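PDB 2D5W: peptide ABC transporter, peptide-binding protein from Thermus thermophilus, which binds oligopeptides, here holding a pentapeptide, and probably hands them to an ABC transporter for passage across the membrane. Local coordinates for residues E37-A42 with W577-I582; I45-N48 with Q52-P55; D148-I153 with N471-G476; P358-F363 with S566-G571. All coordinates share one frame; numbering follows the deposited sequence.

Contact 1. Residues E37-A42 with W577-I582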
# COMPACT_ATOMS: atom_id res chain seq x y z
N GLU A 37 -0.75 -11.82 -3.34
CA GLU A 37 -1.75 -12.52 -2.55
C GLU A 37 -3.13 -12.60 -3.18
O GLU A 37 -3.95 -13.41 -2.76
CB GLU A 37 -1.80 -11.94 -1.14
CG GLU A 37 -0.57 -12.36 -0.34
CD GLU A 37 -0.58 -11.89 1.09
OE1 GLU A 37 0.36 -12.27 1.83
OE2 GLU A 37 -1.51 -11.16 1.48
N GLN A 38 -3.41 -11.77 -4.19
CA GLN A 38 -4.71 -11.87 -4.85
C GLN A 38 -4.80 -13.24 -5.51
O GLN A 38 -5.88 -13.83 -5.59
CB GLN A 38 -4.86 -10.82 -5.94
CG GLN A 38 -4.91 -9.39 -5.47
CD GLN A 38 -4.98 -8.47 -6.65
OE1 GLN A 38 -6.01 -7.85 -6.92
NE2 GLN A 38 -3.89 -8.40 -7.40
N TYR A 39 -3.67 -13.74 -6.01
CA TYR A 39 -3.64 -15.04 -6.66
C TYR A 39 -3.86 -16.17 -5.67
O TYR A 39 -4.43 -17.21 -6.01
CB TYR A 39 -2.29 -15.25 -7.37
CG TYR A 39 -2.08 -14.36 -8.57
CD1 TYR A 39 -1.69 -13.02 -8.42
CD2 TYR A 39 -2.31 -14.83 -9.86
CE1 TYR A 39 -1.54 -12.19 -9.53
CE2 TYR A 39 -2.16 -14.01 -10.97
CZ TYR A 39 -1.78 -12.69 -10.80
OH TYR A 39 -1.67 -11.88 -11.91
N LEU A 40 -3.41 -15.95 -4.44
CA LEU A 40 -3.46 -16.95 -3.37
C LEU A 40 -4.66 -16.90 -2.43
O LEU A 40 -5.00 -17.92 -1.81
CB LEU A 40 -2.19 -16.85 -2.54
CG LEU A 40 -0.86 -17.07 -3.27
CD1 LEU A 40 0.29 -16.66 -2.36
CD2 LEU A 40 -0.73 -18.53 -3.69
N PHE A 41 -5.26 -15.73 -2.29
CA PHE A 41 -6.39 -15.54 -1.39
C PHE A 41 -7.46 -14.70 -2.06
O PHE A 41 -7.19 -13.59 -2.52
CB PHE A 41 -5.91 -14.85 -0.11
CG PHE A 41 -4.95 -15.68 0.69
CD1 PHE A 41 -5.41 -16.68 1.55
CD2 PHE A 41 -3.58 -15.51 0.55
CE1 PHE A 41 -4.52 -17.50 2.25
CE2 PHE A 41 -2.68 -16.33 1.24
CZ PHE A 41 -3.16 -17.32 2.09
N ALA A 42 -8.68 -15.23 -2.12
CA ALA A 42 -9.78 -14.52 -2.76
C ALA A 42 -10.69 -13.84 -1.76
O ALA A 42 -10.92 -14.35 -0.66
CB ALA A 42 -10.58 -15.49 -3.63
N TRP A 577 -6.77 -9.22 -9.95
CA TRP A 577 -7.99 -9.21 -9.16
C TRP A 577 -9.03 -10.19 -9.73
O TRP A 577 -10.08 -10.42 -9.13
CB TRP A 577 -8.57 -7.79 -9.13
CG TRP A 577 -8.72 -7.23 -10.51
CD1 TRP A 577 -7.76 -6.59 -11.24
CD2 TRP A 577 -9.85 -7.38 -11.37
NE1 TRP A 577 -8.23 -6.33 -12.51
CE2 TRP A 577 -9.51 -6.81 -12.62
CE3 TRP A 577 -11.12 -7.94 -11.21
CZ2 TRP A 577 -10.39 -6.79 -13.70
CZ3 TRP A 577 -12.00 -7.93 -12.29
CH2 TRP A 577 -11.63 -7.35 -13.52
N ASN A 578 -8.71 -10.74 -10.90
CA ASN A 578 -9.57 -11.69 -11.61
C ASN A 578 -8.65 -12.80 -12.10
O ASN A 578 -8.80 -13.30 -13.22
CB ASN A 578 -10.20 -10.99 -12.82
CG ASN A 578 -9.15 -10.51 -13.82
OD1 ASN A 578 -8.01 -10.23 -13.45
ND2 ASN A 578 -9.53 -10.42 -15.09
N ALA A 579 -7.71 -13.19 -11.25
CA ALA A 579 -6.70 -14.18 -11.60
C ALA A 579 -7.17 -15.50 -12.19
O ALA A 579 -6.41 -16.15 -12.92
CB ALA A 579 -5.80 -14.43 -10.40
N TRP A 580 -8.39 -15.91 -11.89
CA TRP A 580 -8.92 -17.17 -12.40
C TRP A 580 -9.27 -17.15 -13.88
O TRP A 580 -9.51 -18.21 -14.47
CB TRP A 580 -10.15 -17.59 -11.59
CG TRP A 580 -11.24 -16.56 -11.62
CD1 TRP A 580 -12.25 -16.45 -12.53
CD2 TRP A 580 -11.40 -15.46 -10.71
NE1 TRP A 580 -13.02 -15.35 -12.26
CE2 TRP A 580 -12.52 -14.72 -11.14
CE3 TRP A 580 -10.70 -15.03 -9.58
CZ2 TRP A 580 -12.96 -13.57 -10.48
CZ3 TRP A 580 -11.13 -13.89 -8.92
CH2 TRP A 580 -12.25 -13.17 -9.37
N GLU A 581 -9.32 -15.98 -14.50
CA GLU A 581 -9.66 -15.90 -15.92
C GLU A 581 -8.54 -15.37 -16.80
O GLU A 581 -8.77 -15.02 -17.96
CB GLU A 581 -10.95 -15.08 -16.13
CG GLU A 581 -10.97 -13.75 -15.41
CD GLU A 581 -12.25 -12.97 -15.65
OE1 GLU A 581 -13.33 -13.59 -15.77
OE2 GLU A 581 -12.18 -11.72 -15.70
N ILE A 582 -7.33 -15.31 -16.27
CA ILE A 582 -6.19 -14.85 -17.04
C ILE A 582 -5.66 -16.06 -17.82
O ILE A 582 -5.43 -17.13 -17.25
CB ILE A 582 -5.09 -14.27 -16.13
CG1 ILE A 582 -5.63 -13.02 -15.43
CG2 ILE A 582 -3.84 -13.96 -16.95
CD1 ILE A 582 -4.71 -12.43 -14.39
O HOH W 1 -7.76 -13.01 -8.35
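The side-chain amide of Q38, which lies against W577, is held at its nitrogen by two backbone carbonyls: NE2 donates to E35 O, one turn back, and to P575 O, just ahead of 577-582. With both N-H groups engaged, OE1 is turned onto the start of that loop, 3.3 Å from W577 CA and 3.4 Å from W577 CB. OE1 also lies near W577 N, but the angle there is too poor for a bond. An extended chain beyond CG (chi2 177°) gives Q38 this reach, and its amide plane stands 43° from the indole plane. Y39, the next residue, brings its ring obliquely against A579, CD2 3.6 Å from A579 CB, while OH just reaches I582 CD1 at 4.0 Å. Between the backbones a water accepts from A579 N at 2.9 Å and makes a weak bond to Q38 O. Within the loop, N578 lays CG over the centre of the W577 ring, and its ND2 donates to the anti lone pair of E581 OE2 (3.0 Å, 162°), an oxygen that also receives W593 NE1. With an alanine here in place of the glutamine, P575 O would probably lose its donor from the helix and the W577 backbone the oxygen that covers it. No direct hydrogen bond joins the two segments, so the attachment of helix 31-40 to this loop rests on van der Waals contact, one water, and an amide whose polar anchor lies just outside the loop segment.

Contact 2. Residues I45-N48 with Q52-P55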
# COMPACT_ATOMS: atom_id res chain seq x y z
N ILE A 45 -16.05 -10.26 -1.56
CA ILE A 45 -16.50 -9.29 -2.55
C ILE A 45 -15.26 -8.67 -3.19
O ILE A 45 -14.38 -8.17 -2.49
CB ILE A 45 -17.33 -8.16 -1.89
CG1 ILE A 45 -18.55 -8.75 -1.18
CG2 ILE A 45 -17.74 -7.13 -2.94
CD1 ILE A 45 -19.51 -9.49 -2.08
N GLY A 46 -15.19 -8.71 -4.52
CA GLY A 46 -14.05 -8.12 -5.20
C GLY A 46 -14.40 -6.75 -5.76
O GLY A 46 -15.54 -6.29 -5.61
N PHE A 47 -13.43 -6.09 -6.38
CA PHE A 47 -13.66 -4.77 -6.98
C PHE A 47 -13.02 -4.86 -8.36
O PHE A 47 -11.80 -5.03 -8.48
CB PHE A 47 -13.00 -3.68 -6.14
CG PHE A 47 -13.56 -2.30 -6.38
CD1 PHE A 47 -12.77 -1.29 -6.93
CD2 PHE A 47 -14.88 -2.01 -6.06
CE1 PHE A 47 -13.29 -0.01 -7.15
CE2 PHE A 47 -15.41 -0.73 -6.27
CZ PHE A 47 -14.61 0.26 -6.82
N ASN A 48 -13.83 -4.77 -9.41
CA ASN A 48 -13.32 -4.92 -10.76
C ASN A 48 -12.76 -3.68 -11.44
O ASN A 48 -12.73 -2.59 -10.86
CB ASN A 48 -14.38 -5.59 -11.66
CG ASN A 48 -15.61 -4.72 -11.88
OD1 ASN A 48 -15.53 -3.50 -11.86
ND2 ASN A 48 -16.74 -5.37 -12.12
N GLN A 52 -16.46 -1.54 -9.79
CA GLN A 52 -17.71 -2.07 -9.25
C GLN A 52 -17.46 -3.26 -8.35
O GLN A 52 -16.58 -4.09 -8.62
CB GLN A 52 -18.63 -2.55 -10.37
CG GLN A 52 -18.83 -1.58 -11.52
CD GLN A 52 -19.57 -2.23 -12.67
OE1 GLN A 52 -19.18 -3.30 -13.13
NE2 GLN A 52 -20.63 -1.59 -13.13
N ASN A 53 -18.23 -3.34 -7.27
CA ASN A 53 -18.13 -4.48 -6.38
C ASN A 53 -18.72 -5.65 -7.16
O ASN A 53 -19.66 -5.48 -7.94
CB ASN A 53 -18.99 -4.30 -5.12
CG ASN A 53 -18.41 -3.31 -4.15
OD1 ASN A 53 -17.20 -3.14 -4.06
ND2 ASN A 53 -19.29 -2.67 -3.38
N PHE A 54 -18.16 -6.84 -6.96
CA PHE A 54 -18.71 -8.02 -7.62
C PHE A 54 -18.47 -9.20 -6.70
O PHE A 54 -17.51 -9.23 -5.92
CB PHE A 54 -18.11 -8.23 -9.02
CG PHE A 54 -16.68 -8.70 -9.04
CD1 PHE A 54 -15.63 -7.82 -8.80
CD2 PHE A 54 -16.39 -10.02 -9.34
CE1 PHE A 54 -14.31 -8.26 -8.86
CE2 PHE A 54 -15.08 -10.47 -9.40
CZ PHE A 54 -14.03 -9.59 -9.16
N PRO A 55 -19.35 -10.21 -6.75
CA PRO A 55 -19.14 -11.35 -5.86
C PRO A 55 -18.03 -12.30 -6.28
O PRO A 55 -17.87 -12.60 -7.45
CB PRO A 55 -20.51 -12.02 -5.86
CG PRO A 55 -20.98 -11.81 -7.27
CD PRO A 55 -20.56 -10.37 -7.57
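G46 and F54 form the hydrogen-bonded pair of a short antiparallel hairpin: G46 N donates to F54 O at 2.8 Å and F54 N to G46 O at 3.0 Å. At the turn end, N48 N reaches Q52 O at 2.9 Å with an angle of 168°. The N48 side chain then closes the turn, for OD1 accepts from Q52 N at 3.0 Å, the donor standing above the carbonyl plane, and takes a further weak bond from D50 N. Its ND2 reaches Q52 OE1 by a weak 3.4 Å bond. N53 looks elsewhere for its polar partners: OD1 receives G151 N and ND2 donates to T149 O, while OD1 also touches the edge of the F47 ring, 3.3 Å from CD2. The outward carbonyls of the first strand are met as well, I45 O by I153 N and F47 O by G570 N. F54, with chi1 at 72°, folds its ring back across the partner strand, bringing CD1 to 3.4 Å from G46 C; a side chain at G46 would collide with it. The G46/F54 and N48/Q52 bonds thus hold the hairpin together, while I45 O, F47 O and the N53 amide tie it to 148-153 and 566-571.

Contact 3. Residues D148-I153 with N471-G476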
# COMPACT_ATOMS: atom_id res chain seq x y z
N ASP A 148 -17.35 2.25 3.70
CA ASP A 148 -17.45 0.90 4.24
C ASP A 148 -17.97 -0.19 3.30
O ASP A 148 -17.67 -1.37 3.50
CB ASP A 148 -18.26 0.92 5.54
CG ASP A 148 -17.48 1.56 6.69
OD1 ASP A 148 -18.12 1.98 7.68
OD2 ASP A 148 -16.24 1.64 6.61
N THR A 149 -18.73 0.18 2.27
CA THR A 149 -19.24 -0.82 1.33
C THR A 149 -18.30 -1.03 0.15
O THR A 149 -18.54 -1.89 -0.69
CB THR A 149 -20.63 -0.44 0.77
OG1 THR A 149 -20.53 0.79 0.03
CG2 THR A 149 -21.64 -0.28 1.89
N TYR A 150 -17.23 -0.24 0.09
CA TYR A 150 -16.25 -0.34 -1.00
C TYR A 150 -15.42 -1.62 -0.93
O TYR A 150 -14.73 -1.86 0.06
CB TYR A 150 -15.29 0.86 -0.98
CG TYR A 150 -15.90 2.23 -1.23
CD1 TYR A 150 -15.07 3.35 -1.30
CD2 TYR A 150 -17.28 2.41 -1.36
CE1 TYR A 150 -15.59 4.62 -1.51
CE2 TYR A 150 -17.81 3.69 -1.57
CZ TYR A 150 -16.96 4.78 -1.64
OH TYR A 150 -17.45 6.05 -1.85
N GLY A 151 -15.47 -2.42 -1.99
CA GLY A 151 -14.70 -3.65 -2.01
C GLY A 151 -13.23 -3.40 -2.31
O GLY A 151 -12.86 -2.28 -2.67
N PRO A 152 -12.37 -4.41 -2.18
CA PRO A 152 -12.73 -5.78 -1.79
C PRO A 152 -13.01 -5.96 -0.30
O PRO A 152 -12.54 -5.18 0.54
CB PRO A 152 -11.53 -6.59 -2.24
CG PRO A 152 -10.40 -5.63 -2.04
CD PRO A 152 -10.96 -4.34 -2.59
N ILE A 153 -13.80 -6.98 0.01
CA ILE A 153 -14.13 -7.32 1.39
C ILE A 153 -13.53 -8.70 1.61
O ILE A 153 -13.95 -9.68 1.01
CB ILE A 153 -15.65 -7.41 1.62
CG1 ILE A 153 -16.31 -6.06 1.30
CG2 ILE A 153 -15.94 -7.82 3.06
CD1 ILE A 153 -15.82 -4.92 2.16
N ASN A 471 -6.39 3.07 -2.13
CA ASN A 471 -7.66 2.58 -2.66
C ASN A 471 -8.65 3.73 -2.46
O ASN A 471 -8.25 4.84 -2.08
CB ASN A 471 -8.13 1.32 -1.93
CG ASN A 471 -8.20 1.50 -0.43
OD1 ASN A 471 -8.46 2.59 0.07
ND2 ASN A 471 -7.98 0.41 0.31
N LEU A 472 -9.93 3.48 -2.71
CA LEU A 472 -10.94 4.52 -2.57
C LEU A 472 -11.41 4.79 -1.14
O LEU A 472 -12.26 5.65 -0.92
CB LEU A 472 -12.15 4.20 -3.46
CG LEU A 472 -11.93 4.52 -4.94
CD1 LEU A 472 -13.00 3.86 -5.79
CD2 LEU A 472 -11.95 6.04 -5.13
N GLN A 473 -10.86 4.07 -0.18
CA GLN A 473 -11.24 4.29 1.21
C GLN A 473 -10.34 5.36 1.82
O GLN A 473 -9.60 5.11 2.77
CB GLN A 473 -11.12 2.98 2.00
CG GLN A 473 -12.00 1.87 1.44
CD GLN A 473 -12.10 0.69 2.39
OE1 GLN A 473 -11.10 0.22 2.92
NE2 GLN A 473 -13.32 0.20 2.59
N GLU A 474 -10.42 6.56 1.25
CA GLU A 474 -9.61 7.68 1.71
C GLU A 474 -10.18 8.33 2.97
O GLU A 474 -11.33 8.76 3.01
CB GLU A 474 -9.51 8.73 0.59
CG GLU A 474 -8.65 9.95 0.94
CD GLU A 474 -7.21 9.58 1.28
OE1 GLU A 474 -6.56 8.89 0.47
OE2 GLU A 474 -6.73 9.99 2.36
N ASP A 475 -9.35 8.39 4.01
CA ASP A 475 -9.76 8.98 5.29
C ASP A 475 -8.71 9.93 5.84
O ASP A 475 -8.87 10.46 6.95
CB ASP A 475 -10.02 7.87 6.32
CG ASP A 475 -8.96 6.80 6.30
OD1 ASP A 475 -7.78 7.12 6.05
OD2 ASP A 475 -9.29 5.62 6.56
N GLY A 476 -7.64 10.16 5.09
CA GLY A 476 -6.58 11.04 5.55
C GLY A 476 -5.82 10.46 6.73
O GLY A 476 -5.01 11.15 7.35
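The Y150 ring meets L472 edge-on: L472 O lies near the ring plane, 3.5 Å from CE1, and L472 CB sits 3.7 Å from CD1. The carbonyl carbon of L472 is in that plane too, whereas Q473 CG approaches obliquely, so nothing from 471-476 stacks squarely on a face. A chi2 of -176°, far from the near-perpendicular setting usual for tyrosine, turns this edge toward the loop, and the two side chains cross at about a right angle. Q473 supplies the other touch, its NE2 coming to 3.6 Å from Y150 O; its hydrogen bond goes instead to Y147 O, just before the same segment. The facing loop is shaped by its own bonds. N471 OD1 accepts from Q473 N at 2.8 Å, closing an Asx turn, and Q473 is the centre of an inverse gamma turn whose E474 N to L472 O bond is weak. Y146 OH and Y147 OH add bonds to E474 O and D475 OD2, while on the opposing side D148 makes a salt bridge with R126. L472 also rests on F47 and Y568. The arrangement is a loop-to-loop junction in a solute-binding protein of family 5: the connection after strand 136-141 of the four-stranded antiparallel sheet meets the one after strand 463-469 of the large mixed sheet, consistent with the packing of separate domains in this PBP-clan fold.

Contact 4. Residues P358-F363 with S566-G571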
# COMPACT_ATOMS: atom_id res chain seq x y z
N PRO A 358 -5.27 12.87 -8.38
CA PRO A 358 -6.38 13.38 -9.19
C PRO A 358 -7.46 12.36 -9.54
O PRO A 358 -8.62 12.73 -9.74
CB PRO A 358 -5.67 13.93 -10.43
CG PRO A 358 -4.38 14.43 -9.87
CD PRO A 358 -3.97 13.31 -8.93
N VAL A 359 -7.10 11.08 -9.62
CA VAL A 359 -8.10 10.06 -9.95
C VAL A 359 -9.18 10.00 -8.88
O VAL A 359 -10.28 9.49 -9.13
CB VAL A 359 -7.47 8.65 -10.11
CG1 VAL A 359 -6.57 8.62 -11.33
CG2 VAL A 359 -6.70 8.27 -8.87
N ASN A 360 -8.88 10.50 -7.68
CA ASN A 360 -9.87 10.53 -6.61
C ASN A 360 -10.51 11.92 -6.62
O ASN A 360 -9.81 12.93 -6.56
CB ASN A 360 -9.19 10.29 -5.25
CG ASN A 360 -10.20 10.11 -4.13
OD1 ASN A 360 -11.13 10.89 -3.99
ND2 ASN A 360 -10.01 9.07 -3.32
N PRO A 361 -11.85 11.99 -6.72
CA PRO A 361 -12.53 13.30 -6.75
C PRO A 361 -12.27 14.21 -5.55
O PRO A 361 -12.58 15.40 -5.60
CB PRO A 361 -14.00 12.92 -6.89
CG PRO A 361 -14.08 11.58 -6.24
CD PRO A 361 -12.83 10.89 -6.74
N LEU A 362 -11.70 13.67 -4.48
CA LEU A 362 -11.40 14.47 -3.30
C LEU A 362 -10.18 15.37 -3.52
O LEU A 362 -9.93 16.29 -2.75
CB LEU A 362 -11.16 13.57 -2.09
CG LEU A 362 -12.38 12.76 -1.62
CD1 LEU A 362 -11.94 11.77 -0.54
CD2 LEU A 362 -13.46 13.69 -1.09
N PHE A 363 -9.41 15.08 -4.57
CA PHE A 363 -8.21 15.84 -4.92
C PHE A 363 -8.48 17.35 -4.95
O PHE A 363 -9.44 17.80 -5.58
CB PHE A 363 -7.70 15.37 -6.29
CG PHE A 363 -6.70 16.29 -6.93
CD1 PHE A 363 -5.40 16.41 -6.42
CD2 PHE A 363 -7.04 17.03 -8.06
CE1 PHE A 363 -4.47 17.24 -7.05
CE2 PHE A 363 -6.12 17.85 -8.69
CZ PHE A 363 -4.83 17.96 -8.18
N SER A 566 -6.76 -1.14 -13.64
CA SER A 566 -7.40 0.17 -13.76
C SER A 566 -6.94 0.95 -12.54
O SER A 566 -6.20 0.44 -11.71
CB SER A 566 -8.92 0.04 -13.77
OG SER A 566 -9.40 -0.41 -12.51
N ALA A 567 -7.40 2.19 -12.42
CA ALA A 567 -7.01 3.03 -11.29
C ALA A 567 -7.23 2.35 -9.94
O ALA A 567 -6.40 2.47 -9.03
CB ALA A 567 -7.75 4.35 -11.34
N TYR A 568 -8.35 1.64 -9.80
CA TYR A 568 -8.67 1.00 -8.54
C TYR A 568 -9.04 -0.49 -8.62
O TYR A 568 -9.65 -1.02 -7.68
CB TYR A 568 -9.79 1.78 -7.84
CG TYR A 568 -9.39 3.18 -7.42
CD1 TYR A 568 -9.88 4.30 -8.08
CD2 TYR A 568 -8.52 3.38 -6.34
CE1 TYR A 568 -9.54 5.59 -7.67
CE2 TYR A 568 -8.17 4.66 -5.92
CZ TYR A 568 -8.68 5.76 -6.59
OH TYR A 568 -8.37 7.03 -6.17
N SER A 569 -8.69 -1.16 -9.71
CA SER A 569 -9.00 -2.58 -9.83
C SER A 569 -8.38 -3.33 -8.65
O SER A 569 -7.22 -3.08 -8.30
CB SER A 569 -8.48 -3.14 -11.16
OG SER A 569 -7.08 -2.94 -11.30
N GLY A 570 -9.14 -4.24 -8.06
CA GLY A 570 -8.64 -4.98 -6.91
C GLY A 570 -8.49 -4.08 -5.70
O GLY A 570 -7.84 -4.44 -4.72
N GLY A 571 -9.08 -2.89 -5.79
CA GLY A 571 -9.00 -1.93 -4.71
C GLY A 571 -7.86 -0.94 -4.86
O GLY A 571 -8.07 0.27 -4.85
O HOH W 2 -7.79 7.23 -3.55
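Y568 pushes its hydroxyl into the bend at V359 and N360, where the contact is tight: OH lies 3.4 Å from V359 CG2 and 3.5 Å from N360 CB. V359 CG2 also meets the phenol obliquely, 3.9 Å from CZ. The loose side is elsewhere. V359 CG1 only grazes A567 CB at 4.4 Å, and the polar ends of N360 and Y568 do not bond directly but share a water, 2.7 Å from Y568 OH and 2.9 Å from N360 ND2, which donates to it. With CG anti to the backbone N (chi1 -172°), N360 can send its other end along its own chain, where OD1 accepts from L362 N (2.9 Å, 165°) in an Asx turn over the type I turn 360-363. Were this asparagine an alanine, L362 N would probably lose its side-chain acceptor, and the water its partner on this loop. The amide stands 86° from the phenol plane. Around this junction A301 of strand 293-308 touches both V359 and Y568, P358 and F363 lean on F549 of strand 544-557, and L362 packs on R527 and F531 of helix 524-541, whose Q535 binds L362 O.

How the contacts relate
The four contacts form a cluster: centres of contacts 1 and 2 lie about 12 Å apart, 2 and 3 about 12 Å, 3 and 4 about 10 Å; contacts 2 and 4, about 15 Å apart, also touch, and contacts 1 and 4, about 20 Å apart, still meet through W577 and G570. Along the sequence, 37-42 opens first and 577-582 closes last, with the hairpin of contact 2 following helix 31-40 directly. The segments of contacts 3 and 4 alternate, in the order 148-153, 358-363, 471-476, 566-571. The hairpin bonds to both 148-153 and 566-571, so chain from near each end and from the middle meets in one region, joining loops that follow strands of different sheets.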